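Local coordinates for protein platelet aggregation factor Sm-hPAF (Streptococcus mitis, PDB 4GWI) that binds fucosylated Lewis glycans through this calcium-containing lectin domain of a toxin that probably forms pores in cholesterol-containing host membranes, at residues S45-W57 with K126-E140. The protein carries 2 engineered substitutions. Numbering follows the deposited sequence.
Sequences SVTHTNFEDNAWW and KVELKTKNTPLSLAE. With CA (calcium ion), chain F; FUC (alpha-L-fucopyranose), chain B.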
loop_
_atom_site.group_PDB
_atom_site.type_symbol
_atom_site.label_atom_id
_atom_site.label_comp_id
_atom_site.label_asym_id
_atom_site.label_seq_id
_atom_site.Cartn_x
_atom_site.Cartn_y
_atom_site.Cartn_z
ATOM N N SER A 45 2.778 1.677 14.097
ATOM C CA SER A 45 2.459 2.423 12.855
ATOM C C SER A 45 2.481 1.450 11.657
ATOM O O SER A 45 2.621 1.917 10.510
ATOM C CB SER A 45 3.453 3.606 12.661
ATOM O OG SER A 45 2.845 4.523 11.686
ATOM N N VAL A 46 2.292 0.138 11.927
ATOM C CA VAL A 46 2.311 -0.859 10.833
ATOM C C VAL A 46 0.993 -1.620 10.901
ATOM O O VAL A 46 0.495 -1.977 11.982
ATOM C CB VAL A 46 3.500 -1.861 11.021
ATOM C CG1 VAL A 46 3.500 -2.946 9.934
ATOM C CG2 VAL A 46 4.895 -1.102 11.090
ATOM N N THR A 47 0.432 -1.879 9.702
ATOM C CA THR A 47 -0.888 -2.575 9.678
ATOM C C THR A 47 -0.664 -4.101 9.783
ATOM O O THR A 47 0.485 -4.589 9.712
ATOM C CB THR A 47 -1.563 -2.366 8.316
ATOM O OG1 THR A 47 -0.808 -2.988 7.240
ATOM C CG2 THR A 47 -1.660 -0.868 7.882
ATOM N N HIS A 48 -1.804 -4.816 9.928
ATOM C CA HIS A 48 -1.688 -6.324 9.938
ATOM C C HIS A 48 -3.045 -6.895 9.703
ATOM O O HIS A 48 -4.015 -6.548 10.408
ATOM C CB HIS A 48 -1.216 -6.746 11.390
ATOM C CG HIS A 48 -0.522 -8.065 11.454
ATOM N ND1 HIS A 48 -1.048 -9.250 10.961
ATOM C CD2 HIS A 48 0.694 -8.363 12.061
ATOM C CE1 HIS A 48 -0.149 -10.251 11.238
ATOM N NE2 HIS A 48 0.914 -9.715 11.892
ATOM N N THR A 49 -3.141 -7.757 8.673
ATOM C CA THR A 49 -4.401 -8.488 8.487
ATOM C C THR A 49 -4.288 -9.896 9.148
ATOM O O THR A 49 -3.230 -10.247 9.702
ATOM C CB THR A 49 -4.712 -8.734 7.023
ATOM O OG1 THR A 49 -3.721 -9.595 6.432
ATOM C CG2 THR A 49 -4.637 -7.408 6.138
ATOM N N ASN A 50 -5.407 -10.626 9.067
ATOM C CA ASN A 50 -5.270 -12.027 9.470
ATOM C C ASN A 50 -4.317 -12.720 8.498
ATOM O O ASN A 50 -4.055 -12.298 7.396
ATOM C CB ASN A 50 -6.634 -12.665 9.349
ATOM C CG ASN A 50 -7.652 -12.128 10.352
ATOM O OD1 ASN A 50 -7.284 -11.655 11.423
ATOM N ND2 ASN A 50 -8.935 -12.386 10.075
ATOM N N PHE A 51 -3.858 -13.897 8.942
ATOM C CA PHE A 51 -3.237 -14.845 8.002
ATOM C C PHE A 51 -4.379 -15.380 7.189
ATOM O O PHE A 51 -5.356 -15.993 7.741
ATOM C CB PHE A 51 -2.611 -16.035 8.764
ATOM C CG PHE A 51 -1.308 -15.773 9.402
ATOM C CD1 PHE A 51 -0.075 -16.355 8.891
ATOM C CD2 PHE A 51 -1.244 -14.996 10.547
ATOM C CE1 PHE A 51 1.121 -16.072 9.519
ATOM C CE2 PHE A 51 -0.032 -14.674 11.125
ATOM C CZ PHE A 51 1.171 -15.230 10.635
ATOM N N GLU A 52 -4.396 -15.114 5.888
ATOM C CA GLU A 52 -5.542 -15.466 5.052
ATOM C C GLU A 52 -5.058 -15.513 3.629
ATOM O O GLU A 52 -3.901 -15.107 3.326
ATOM C CB GLU A 52 -6.702 -14.496 5.221
ATOM C CG GLU A 52 -6.343 -13.031 4.720
ATOM C CD GLU A 52 -7.491 -12.106 5.016
ATOM O OE1 GLU A 52 -8.710 -12.477 4.959
ATOM O OE2 GLU A 52 -7.164 -10.951 5.343
ATOM N N ASP A 53 -5.917 -16.023 2.748
ATOM C CA ASP A 53 -5.577 -15.973 1.324
ATOM C C ASP A 53 -5.901 -14.636 0.687
ATOM O O ASP A 53 -6.944 -14.039 0.951
ATOM C CB ASP A 53 -6.392 -17.050 0.593
ATOM C CG ASP A 53 -5.998 -18.491 1.064
ATOM O OD1 ASP A 53 -5.016 -18.729 1.822
ATOM O OD2 ASP A 53 -6.785 -19.392 0.673
ATOM N N ASN A 54 -4.947 -14.177 -0.145
ATOM C CA ASN A 54 -5.202 -12.968 -0.932
ATOM C C ASN A 54 -5.597 -11.751 -0.035
ATOM O O ASN A 54 -6.522 -11.036 -0.345
ATOM C CB ASN A 54 -6.349 -13.207 -1.965
ATOM C CG ASN A 54 -5.984 -14.345 -2.928
ATOM O OD1 ASN A 54 -4.837 -14.512 -3.343
ATOM N ND2 ASN A 54 -6.920 -15.231 -3.109
ATOM N N ALA A 55 -4.794 -11.557 1.001
ATOM C CA ALA A 55 -5.039 -10.360 1.895
ATOM C C ALA A 55 -4.839 -9.081 1.031
ATOM O O ALA A 55 -4.044 -9.058 0.077
ATOM C CB ALA A 55 -3.986 -10.402 2.986
ATOM N N TRP A 56 -5.541 -8.035 1.455
ATOM C CA TRP A 56 -5.378 -6.784 0.711
ATOM C C TRP A 56 -5.577 -5.574 1.669
ATOM O O TRP A 56 -6.153 -5.705 2.739
ATOM C CB TRP A 56 -6.351 -6.696 -0.536
ATOM C CG TRP A 56 -7.829 -6.808 -0.148
ATOM C CD1 TRP A 56 -8.616 -7.997 -0.135
ATOM C CD2 TRP A 56 -8.677 -5.795 0.461
ATOM N NE1 TRP A 56 -9.898 -7.714 0.315
ATOM C CE2 TRP A 56 -9.998 -6.413 0.698
ATOM C CE3 TRP A 56 -8.540 -4.406 0.700
ATOM C CZ2 TRP A 56 -11.061 -5.704 1.323
ATOM C CZ3 TRP A 56 -9.596 -3.712 1.297
ATOM C CH2 TRP A 56 -10.845 -4.353 1.611
ATOM N N TRP A 57 -5.113 -4.425 1.172
ATOM C CA TRP A 57 -5.275 -3.136 1.901
ATOM C C TRP A 57 -5.587 -2.104 0.837
ATOM O O TRP A 57 -5.109 -2.213 -0.325
ATOM C CB TRP A 57 -3.895 -2.871 2.553
ATOM C CG TRP A 57 -3.860 -1.490 3.185
ATOM C CD1 TRP A 57 -4.113 -1.172 4.573
ATOM C CD2 TRP A 57 -3.531 -0.241 2.536
ATOM N NE1 TRP A 57 -3.983 0.235 4.752
ATOM C CE2 TRP A 57 -3.624 0.785 3.576
ATOM C CE3 TRP A 57 -3.167 0.115 1.216
ATOM C CZ2 TRP A 57 -3.441 2.131 3.288
ATOM C CZ3 TRP A 57 -2.967 1.467 0.922
ATOM C CH2 TRP A 57 -3.034 2.442 1.975
ATOM N N LYS A 126 -4.703 0.059 -4.163
ATOM C CA LYS A 126 -4.869 -1.184 -3.393
ATOM C C LYS A 126 -3.564 -1.976 -3.490
ATOM O O LYS A 126 -2.909 -1.973 -4.533
ATOM C CB LYS A 126 -6.065 -1.909 -4.026
ATOM C CG LYS A 126 -6.489 -3.120 -3.344
ATOM C CD LYS A 126 -7.890 -3.484 -3.990
ATOM C CE LYS A 126 -8.298 -4.673 -3.147
ATOM N NZ LYS A 126 -9.175 -5.449 -4.047
ATOM N N VAL A 127 -3.215 -2.681 -2.398
ATOM C CA VAL A 127 -2.073 -3.620 -2.397
ATOM C C VAL A 127 -2.768 -4.958 -2.168
ATOM O O VAL A 127 -3.484 -5.135 -1.199
ATOM C CB VAL A 127 -1.035 -3.305 -1.285
ATOM C CG1 VAL A 127 0.074 -4.393 -1.259
ATOM C CG2 VAL A 127 -0.508 -1.877 -1.490
ATOM N N GLU A 128 -2.450 -5.929 -3.038
ATOM C CA GLU A 128 -3.151 -7.280 -2.950
ATOM C C GLU A 128 -2.062 -8.341 -2.926
ATOM O O GLU A 128 -1.300 -8.480 -3.890
ATOM C CB GLU A 128 -3.955 -7.534 -4.237
ATOM C CG GLU A 128 -5.126 -6.624 -4.368
ATOM C CD GLU A 128 -5.995 -6.883 -5.635
ATOM O OE1 GLU A 128 -5.541 -7.605 -6.540
ATOM O OE2 GLU A 128 -7.113 -6.299 -5.687
ATOM N N LEU A 129 -2.039 -9.132 -1.845
ATOM C CA LEU A 129 -1.143 -10.308 -1.840
ATOM C C LEU A 129 -1.760 -11.412 -2.688
ATOM O O LEU A 129 -2.955 -11.509 -2.736
ATOM C CB LEU A 129 -0.885 -10.854 -0.444
ATOM C CG LEU A 129 -0.131 -9.941 0.511
ATOM C CD1 LEU A 129 0.156 -10.672 1.837
ATOM C CD2 LEU A 129 1.125 -9.332 -0.109
ATOM N N LYS A 130 -0.865 -12.193 -3.344
ATOM C CA LYS A 130 -1.387 -13.297 -4.188
ATOM C C LYS A 130 -1.082 -14.645 -3.549
ATOM O O LYS A 130 -1.330 -15.699 -4.167
ATOM C CB LYS A 130 -0.794 -13.210 -5.588
ATOM C CG LYS A 130 -1.476 -11.982 -6.265
ATOM C CD LYS A 130 -0.689 -11.558 -7.495
ATOM C CE LYS A 130 -0.345 -12.718 -8.413
ATOM N NZ LYS A 130 -1.481 -13.064 -9.323
ATOM N N THR A 131 -0.594 -14.653 -2.327
ATOM C CA THR A 131 -0.147 -15.864 -1.631
ATOM C C THR A 131 -1.206 -16.370 -0.618
ATOM O O THR A 131 -2.151 -15.671 -0.184
ATOM C CB THR A 131 1.133 -15.558 -0.886
ATOM O OG1 THR A 131 0.806 -14.394 -0.014
ATOM C CG2 THR A 131 2.309 -15.282 -1.864
ATOM N N LYS A 132 -1.152 -17.679 -0.322
ATOM C CA LYS A 132 -2.036 -18.266 0.626
ATOM C C LYS A 132 -1.524 -18.071 2.018
ATOM O O LYS A 132 -0.314 -18.025 2.234
ATOM C CB LYS A 132 -2.118 -19.816 0.346
ATOM C CG LYS A 132 -2.896 -20.108 -0.918
ATOM C CD LYS A 132 -2.655 -21.571 -1.331
ATOM C CE LYS A 132 -3.342 -21.878 -2.657
ATOM N NZ LYS A 132 -4.670 -21.190 -2.700
ATOM N N ASN A 133 -2.514 -17.929 2.919
ATOM C CA ASN A 133 -2.299 -17.979 4.355
ATOM C C ASN A 133 -1.153 -17.098 4.828
ATOM O O ASN A 133 -0.245 -17.482 5.543
ATOM C CB ASN A 133 -2.048 -19.492 4.728
ATOM C CG ASN A 133 -1.975 -19.688 6.212
ATOM O OD1 ASN A 133 -1.008 -20.290 6.730
ATOM N ND2 ASN A 133 -2.938 -19.099 6.920
ATOM N N THR A 134 -1.199 -15.812 4.349
ATOM C CA THR A 134 -0.116 -14.837 4.620
ATOM C C THR A 134 -0.806 -13.483 5.009
ATOM O O THR A 134 -1.762 -13.104 4.401
ATOM C CB THR A 134 0.771 -14.566 3.383
ATOM O OG1 THR A 134 1.342 -15.860 2.980
ATOM C CG2 THR A 134 1.945 -13.643 3.656
ATOM N N PRO A 135 -0.310 -12.850 6.055
ATOM C CA PRO A 135 -0.917 -11.526 6.437
ATOM C C PRO A 135 -0.206 -10.423 5.687
ATOM O O PRO A 135 0.966 -10.525 5.357
ATOM C CB PRO A 135 -0.609 -11.371 7.945
ATOM C CG PRO A 135 0.595 -12.256 8.183
ATOM C CD PRO A 135 0.732 -13.258 7.034
ATOM N N LEU A 136 -0.984 -9.360 5.408
ATOM C CA LEU A 136 -0.400 -8.150 4.765
ATOM C C LEU A 136 -0.148 -7.123 5.913
ATOM O O LEU A 136 -1.066 -6.733 6.622
ATOM C CB LEU A 136 -1.380 -7.626 3.702
ATOM C CG LEU A 136 -0.959 -6.257 3.078
ATOM C CD1 LEU A 136 0.408 -6.360 2.383
ATOM C CD2 LEU A 136 -2.123 -5.899 2.088
ATOM N N SER A 137 1.113 -6.672 5.941
ATOM C CA SER A 137 1.559 -5.596 6.862
ATOM C C SER A 137 2.302 -4.524 6.097
ATOM O O SER A 137 3.297 -4.840 5.469
ATOM C CB SER A 137 2.488 -6.171 7.957
ATOM O OG SER A 137 1.713 -6.999 8.860
ATOM N N LEU A 138 1.840 -3.293 6.219
ATOM C CA LEU A 138 2.539 -2.182 5.560
ATOM C C LEU A 138 2.832 -1.109 6.612
ATOM O O LEU A 138 1.922 -0.754 7.433
ATOM C CB LEU A 138 1.572 -1.560 4.506
ATOM C CG LEU A 138 1.311 -2.553 3.392
ATOM C CD1 LEU A 138 -0.022 -2.131 2.684
ATOM C CD2 LEU A 138 2.454 -2.475 2.379
ATOM N N ALA A 139 4.086 -0.597 6.619
ATOM C CA ALA A 139 4.290 0.499 7.557
ATOM C C ALA A 139 3.715 1.821 7.063
ATOM O O ALA A 139 3.342 2.669 7.793
ATOM C CB ALA A 139 5.839 0.662 7.676
ATOM N N GLU A 140 3.666 1.990 5.723
ATOM C CA GLU A 140 3.086 3.247 5.164
ATOM C C GLU A 140 2.925 3.012 3.651
ATOM O O GLU A 140 3.702 2.272 3.044
ATOM C CB GLU A 140 4.117 4.424 5.377
ATOM C CG GLU A 140 3.409 5.791 5.193
ATOM C CD GLU A 140 2.530 6.261 6.366
ATOM O OE1 GLU A 140 2.278 5.565 7.373
ATOM O OE2 GLU A 140 1.958 7.374 6.225
HETATM CA CA CA F . 2.558 4.209 9.371
HETATM C C1 FUC B . 5.680 -11.230 15.132
HETATM C C2 FUC B . 5.227 -12.232 14.086
HETATM C C3 FUC B . 3.798 -12.629 14.299
HETATM C C4 FUC B . 2.949 -11.377 14.234
HETATM C C5 FUC B . 3.467 -10.438 15.302
HETATM C C6 FUC B . 2.671 -9.155 15.362
HETATM O O2 FUC B . 6.056 -13.380 14.163
HETATM O O3 FUC B . 3.434 -13.511 13.317
HETATM O O4 FUC B . 3.058 -10.829 12.948
HETATM O O5 FUC B . 4.814 -10.127 15.095
HETATM O O HOH W 1 -2.565 -4.408 5.825
HETATM O O HOH W 2 -4.091 -15.303 -5.961
HETATM O O HOH W 3 -2.455 -13.221 1.570
#
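T47 and T49 meet L138 and L136 in a pattern that illustrates how an F-type lectin fold, a beta-sandwich, can join two segments, 45-57 and 126-140, through side-chain hydroxyls. Each threonine replaces one backbone acceptor of a ladder with its own oxygen: L138 N donates to T47 OG1 at 2.9 Å, nearly straight at 161°, while T47 N reaches L138 O, and T49 repeats the exchange with L136. In both, OG1 sits between the backbone N and the carbonyl carbon (chi1 near 65°), which turns it onto the other segment. Water 1 links T47 OG1 to L136 O. Beneath this layer the core is tight and apolar: L136 CD2 presses on W57 CB at 3.5 Å, and L138 CD1 meets the W57 indole at an oblique approach, 3.9 Å from CG. Regular antiparallel pairing takes in W56 with E128 and the hydrogen-bonded pair W57 with V127, whose two backbone bonds join strands 56-61 and 124-129.

The solvent side is looser. There the loops at 52-54 and 130-133 are held mainly by separate bonds, such as N133 N to the anti lone pair of D53 OD1; D53 OD2 and K132 NZ stay 4.4 Å apart, too far for a salt bridge. K126 NZ, salt-bridged to E128, stands over the five-membered ring of W56 in a cation-pi contact.

Calcium marks the other end. S45, A139 and E140 bind it together with R31, D34 and N36, tying both segments to one ion. Farther along, at the sugar site, P135 CG sits over the centre of the F51 ring, 3.8 Å from its centroid, a CH-pi contact beside the fucose. S137 OG lies over the H48 ring, whose ND1 donates to T49 O, which lies in the plane of the imidazole, an arrangement that fixes the ring's rotation and directs H48 NE2 to fucose O4 at 2.6 Å.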